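Local coordinates for multiple antibiotic resistance protein MarR (Escherichia coli, PDB 1JGS), which represses transcription of the marRAB operon, which activates antibiotic resistance and oxidative stress genes, by binding the marO operator, at residues L72-P84 with V90-C102. Sequence-based numbering, arbitrary orientation.
Sequences LVCKGWVERLPNP and VLVKLTTGGAAIC. With SAL (2-hydroxybenzoic acid), chain B.
Arg80 and Val92 form a non-hydrogen-bonded pair in the antiparallel hairpin of strands 78-82 and 90-94, the wing of this winged-helix DNA-binding fold. The arginine can be followed outward. Its CB lies near Leu91 O; CG meets that oxygen too, and packs against Val90 CG2 at 3.4 Å and Val92 CG1; CD rests on Val90 CG2 and nears salicylate O1'. The chain then bends at chi3 (-54°), and NH1 gives a weak hydrogen bond of 2.9 Å to O1', an oxygen at the guanidinium edge, near its plane; O2' is equally close to NH1. NH2 makes a long, weak ion pair with Asp70. Arginine suits this place because its methylenes pack on valines while its charged end reaches an anion.

The other face carries Glu79, Lys93, Leu81 and Leu91. Leu81 CD2 touches Lys93 CD at 3.6 Å, crossing the lysine at about a right angle. Glu79 and Lys93 run side by side, their backbones exchanging two nearly linear hydrogen bonds. Lysine methylenes give Leu81 apolar surface on this partly exposed face, while Glu79 OE2 and Lys93 NZ stay 5.0 Å apart.

Gly76 takes a positive phi in a Schellman motif closing helix 62-74. Thr95 OG1 appears to donate to Gly76 O, though 2.5 Å is doubtfully short; it accepts from Gly98 N at 3.2 Å, capping helix 96-118. Gly98, lacking a side chain, brings CA within 3.4 Å of Trp77 O. Ile101 CG2 lies over Trp77's six-membered ring in a CH-pi contact; Lys75 CB covers the opposite face. One threonine hydroxyl thus caps helix 96-118 and probably ties it to the preceding turn, while the wing's arginine probably helps hold salicylate's carboxylate.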
loop_
_atom_site.group_PDB
_atom_site.type_symbol
_atom_site.label_atom_id
_atom_site.label_comp_id
_atom_site.label_asym_id
_atom_site.label_seq_id
_atom_site.Cartn_x
_atom_site.Cartn_y
_atom_site.Cartn_z
ATOM N N LEU A 72 2.775 -5.499 -19.801
ATOM C CA LEU A 72 2.566 -4.113 -20.235
ATOM C C LEU A 72 3.130 -3.862 -21.633
ATOM O O LEU A 72 2.565 -3.085 -22.406
ATOM C CB LEU A 72 3.168 -3.144 -19.210
ATOM C CG LEU A 72 2.361 -3.100 -17.899
ATOM C CD1 LEU A 72 3.050 -2.293 -16.822
ATOM C CD2 LEU A 72 0.999 -2.531 -18.216
ATOM N N VAL A 73 4.242 -4.514 -21.966
ATOM C CA VAL A 73 4.815 -4.354 -23.303
ATOM C C VAL A 73 3.854 -4.997 -24.298
ATOM O O VAL A 73 3.592 -4.423 -25.350
ATOM C CB VAL A 73 6.203 -5.020 -23.408
ATOM C CG1 VAL A 73 6.703 -4.995 -24.841
ATOM C CG2 VAL A 73 7.180 -4.289 -22.484
ATOM N N CYS A 74 3.305 -6.170 -23.954
ATOM C CA CYS A 74 2.342 -6.856 -24.830
ATOM C C CYS A 74 1.132 -5.967 -25.099
ATOM O O CYS A 74 0.514 -6.043 -26.163
ATOM C CB CYS A 74 1.834 -8.157 -24.204
ATOM S SG CYS A 74 2.908 -9.576 -24.373
ATOM N N LYS A 75 0.770 -5.145 -24.127
ATOM C CA LYS A 75 -0.370 -4.264 -24.315
ATOM C C LYS A 75 0.056 -3.002 -25.070
ATOM O O LYS A 75 -0.781 -2.159 -25.416
ATOM C CB LYS A 75 -0.983 -3.897 -22.964
ATOM C CG LYS A 75 -1.759 -5.026 -22.313
ATOM C CD LYS A 75 -2.344 -4.567 -20.976
ATOM C CE LYS A 75 -3.393 -5.533 -20.445
ATOM N NZ LYS A 75 -4.292 -4.869 -19.473
ATOM N N GLY A 76 1.359 -2.886 -25.328
ATOM C CA GLY A 76 1.873 -1.727 -26.045
ATOM C C GLY A 76 1.905 -0.457 -25.201
ATOM O O GLY A 76 1.946 0.653 -25.735
ATOM N N TRP A 77 1.896 -0.606 -23.877
ATOM C CA TRP A 77 1.906 0.558 -23.013
ATOM C C TRP A 77 3.283 0.937 -22.501
ATOM O O TRP A 77 3.492 2.063 -22.069
ATOM C CB TRP A 77 0.977 0.339 -21.817
ATOM C CG TRP A 77 -0.460 0.144 -22.173
ATOM C CD1 TRP A 77 -1.057 0.448 -23.359
ATOM C CD2 TRP A 77 -1.480 -0.416 -21.339
ATOM N NE1 TRP A 77 -2.388 0.107 -23.322
ATOM C CE2 TRP A 77 -2.676 -0.426 -22.092
ATOM C CE3 TRP A 77 -1.500 -0.911 -20.031
ATOM C CZ2 TRP A 77 -3.882 -0.915 -21.584
ATOM C CZ3 TRP A 77 -2.706 -1.400 -19.517
ATOM C CH2 TRP A 77 -3.881 -1.397 -20.297
ATOM N N VAL A 78 4.228 0.004 -22.558
ATOM C CA VAL A 78 5.574 0.251 -22.059
ATOM C C VAL A 78 6.625 -0.251 -23.039
ATOM O O VAL A 78 6.377 -1.192 -23.790
ATOM C CB VAL A 78 5.766 -0.461 -20.693
ATOM C CG1 VAL A 78 7.216 -0.422 -20.264
ATOM C CG2 VAL A 78 4.873 0.190 -19.637
ATOM N N GLU A 79 7.791 0.386 -23.044
ATOM C CA GLU A 79 8.870 -0.041 -23.922
ATOM C C GLU A 79 10.182 0.088 -23.167
ATOM O O GLU A 79 10.306 0.908 -22.244
ATOM C CB GLU A 79 8.904 0.780 -25.222
ATOM C CG GLU A 79 9.458 2.187 -25.126
ATOM C CD GLU A 79 9.283 2.947 -26.440
ATOM O OE1 GLU A 79 8.129 3.118 -26.860
ATOM O OE2 GLU A 79 10.280 3.369 -27.069
ATOM N N ARG A 80 11.142 -0.738 -23.562
ATOM C CA ARG A 80 12.458 -0.799 -22.949
ATOM C C ARG A 80 13.551 -0.174 -23.814
ATOM O O ARG A 80 13.618 -0.411 -25.024
ATOM C CB ARG A 80 12.813 -2.261 -22.702
ATOM C CG ARG A 80 13.267 -2.581 -21.309
ATOM C CD ARG A 80 13.411 -4.067 -21.195
ATOM N NE ARG A 80 12.163 -4.697 -21.595
ATOM C CZ ARG A 80 11.352 -5.365 -20.780
ATOM N NH1 ARG A 80 11.662 -5.503 -19.502
ATOM N NH2 ARG A 80 10.223 -5.884 -21.251
ATOM N N LEU A 81 14.416 0.620 -23.193
ATOM C CA LEU A 81 15.514 1.230 -23.927
ATOM C C LEU A 81 16.794 1.012 -23.131
ATOM O O LEU A 81 16.752 0.729 -21.935
ATOM C CB LEU A 81 15.284 2.724 -24.139
ATOM C CG LEU A 81 15.217 3.582 -22.879
ATOM C CD1 LEU A 81 15.782 4.963 -23.174
ATOM C CD2 LEU A 81 13.770 3.670 -22.392
ATOM N N PRO A 82 17.955 1.126 -23.796
ATOM C CA PRO A 82 19.234 0.930 -23.109
ATOM C C PRO A 82 19.452 2.024 -22.077
ATOM O O PRO A 82 19.078 3.177 -22.300
ATOM C CB PRO A 82 20.253 0.993 -24.247
ATOM C CG PRO A 82 19.455 0.530 -25.452
ATOM C CD PRO A 82 18.154 1.267 -25.250
ATOM N N ASN A 83 20.033 1.658 -20.939
ATOM C CA ASN A 83 20.303 2.626 -19.882
ATOM C C ASN A 83 21.639 3.288 -20.202
ATOM O O ASN A 83 22.665 2.619 -20.284
ATOM C CB ASN A 83 20.380 1.932 -18.516
ATOM C CG ASN A 83 20.532 2.920 -17.366
ATOM O OD1 ASN A 83 21.317 3.858 -17.448
ATOM N ND2 ASN A 83 19.788 2.707 -16.289
ATOM N N PRO A 84 21.637 4.614 -20.409
ATOM C CA PRO A 84 22.859 5.359 -20.723
ATOM C C PRO A 84 23.905 5.294 -19.612
ATOM O O PRO A 84 25.057 4.941 -19.856
ATOM C CB PRO A 84 22.345 6.776 -20.953
ATOM C CG PRO A 84 20.975 6.538 -21.508
ATOM C CD PRO A 84 20.455 5.476 -20.569
ATOM N N VAL A 90 18.746 -1.741 -18.684
ATOM C CA VAL A 90 17.788 -1.018 -19.500
ATOM C C VAL A 90 16.901 -0.149 -18.647
ATOM O O VAL A 90 16.912 -0.235 -17.414
ATOM C CB VAL A 90 16.866 -1.969 -20.299
ATOM C CG1 VAL A 90 17.693 -2.817 -21.231
ATOM C CG2 VAL A 90 16.045 -2.834 -19.356
ATOM N N LEU A 91 16.131 0.695 -19.317
ATOM C CA LEU A 91 15.207 1.584 -18.646
ATOM C C LEU A 91 13.881 1.225 -19.277
ATOM O O LEU A 91 13.835 0.626 -20.355
ATOM C CB LEU A 91 15.523 3.064 -18.949
ATOM C CG LEU A 91 16.826 3.734 -18.472
ATOM C CD1 LEU A 91 17.058 4.986 -19.290
ATOM C CD2 LEU A 91 16.768 4.088 -16.982
ATOM N N VAL A 92 12.803 1.572 -18.602
ATOM C CA VAL A 92 11.502 1.319 -19.162
ATOM C C VAL A 92 10.803 2.650 -19.100
ATOM O O VAL A 92 10.954 3.395 -18.128
ATOM C CB VAL A 92 10.705 0.265 -18.357
ATOM C CG1 VAL A 92 11.414 -1.111 -18.439
ATOM C CG2 VAL A 92 10.555 0.717 -16.916
ATOM N N LYS A 93 10.075 2.969 -20.160
ATOM C CA LYS A 93 9.325 4.210 -20.215
ATOM C C LYS A 93 8.018 3.859 -20.889
ATOM O O LYS A 93 7.886 2.788 -21.496
ATOM C CB LYS A 93 10.085 5.249 -21.039
ATOM C CG LYS A 93 10.156 4.943 -22.525
ATOM C CD LYS A 93 11.108 5.892 -23.221
ATOM C CE LYS A 93 10.476 6.494 -24.451
ATOM N NZ LYS A 93 9.251 7.281 -24.113
ATOM N N LEU A 94 7.051 4.756 -20.791
ATOM C CA LEU A 94 5.765 4.524 -21.411
ATOM C C LEU A 94 5.826 4.833 -22.892
ATOM O O LEU A 94 6.571 5.708 -23.321
ATOM C CB LEU A 94 4.707 5.418 -20.779
ATOM C CG LEU A 94 4.480 5.309 -19.266
ATOM C CD1 LEU A 94 3.168 6.032 -18.940
ATOM C CD2 LEU A 94 4.407 3.824 -18.823
ATOM N N THR A 95 5.056 4.095 -23.678
ATOM C CA THR A 95 4.986 4.365 -25.103
ATOM C C THR A 95 3.907 5.458 -25.178
ATOM O O THR A 95 3.225 5.717 -24.174
ATOM C CB THR A 95 4.520 3.123 -25.864
ATOM O OG1 THR A 95 3.260 2.691 -25.327
ATOM C CG2 THR A 95 5.534 1.998 -25.732
ATOM N N THR A 96 3.739 6.098 -26.334
ATOM C CA THR A 96 2.723 7.155 -26.465
ATOM C C THR A 96 1.354 6.644 -26.035
ATOM O O THR A 96 0.661 7.283 -25.249
ATOM C CB THR A 96 2.590 7.672 -27.921
ATOM O OG1 THR A 96 3.867 8.101 -28.402
ATOM C CG2 THR A 96 1.616 8.855 -27.973
ATOM N N GLY A 97 0.959 5.494 -26.569
ATOM C CA GLY A 97 -0.318 4.925 -26.193
ATOM C C GLY A 97 -0.391 4.662 -24.693
ATOM O O GLY A 97 -1.403 4.955 -24.053
ATOM N N GLY A 98 0.684 4.103 -24.134
ATOM C CA GLY A 98 0.710 3.826 -22.709
ATOM C C GLY A 98 0.450 5.105 -21.938
ATOM O O GLY A 98 -0.314 5.113 -20.970
ATOM N N ALA A 99 1.084 6.188 -22.387
ATOM C CA ALA A 99 0.936 7.499 -21.758
ATOM C C ALA A 99 -0.517 7.948 -21.763
ATOM O O ALA A 99 -1.022 8.440 -20.757
ATOM C CB ALA A 99 1.806 8.532 -22.484
ATOM N N ALA A 100 -1.186 7.771 -22.900
ATOM C CA ALA A 100 -2.580 8.160 -23.036
ATOM C C ALA A 100 -3.441 7.329 -22.084
ATOM O O ALA A 100 -4.247 7.866 -21.319
ATOM C CB ALA A 100 -3.036 7.965 -24.478
ATOM N N ILE A 101 -3.270 6.015 -22.129
ATOM C CA ILE A 101 -4.026 5.144 -21.243
ATOM C C ILE A 101 -3.874 5.633 -19.785
ATOM O O ILE A 101 -4.859 5.778 -19.053
ATOM C CB ILE A 101 -3.506 3.690 -21.327
ATOM C CG1 ILE A 101 -3.708 3.131 -22.739
ATOM C CG2 ILE A 101 -4.197 2.834 -20.283
ATOM C CD1 ILE A 101 -5.143 3.075 -23.184
ATOM N N CYS A 102 -2.634 5.883 -19.374
ATOM C CA CYS A 102 -2.354 6.331 -18.013
ATOM C C CYS A 102 -3.014 7.656 -17.672
ATOM O O CYS A 102 -3.292 7.928 -16.501
ATOM C CB CYS A 102 -0.848 6.449 -17.782
ATOM S SG CYS A 102 -0.411 7.201 -16.194
HETATM C "C1'" SAL B . 13.500 -6.443 -16.995
HETATM O "O1'" SAL B . 14.095 -6.087 -18.128
HETATM O "O2'" SAL B . 12.298 -6.745 -16.977
HETATM C C1 SAL B . 14.344 -6.453 -15.782
HETATM C C2 SAL B . 13.771 -6.826 -14.497
HETATM C C3 SAL B . 14.554 -6.841 -13.319
HETATM C C4 SAL B . 15.903 -6.495 -13.355
HETATM C C5 SAL B . 16.552 -6.088 -14.736
HETATM C C6 SAL B . 15.737 -6.089 -15.863
HETATM O O2 SAL B . 12.466 -7.178 -14.355
#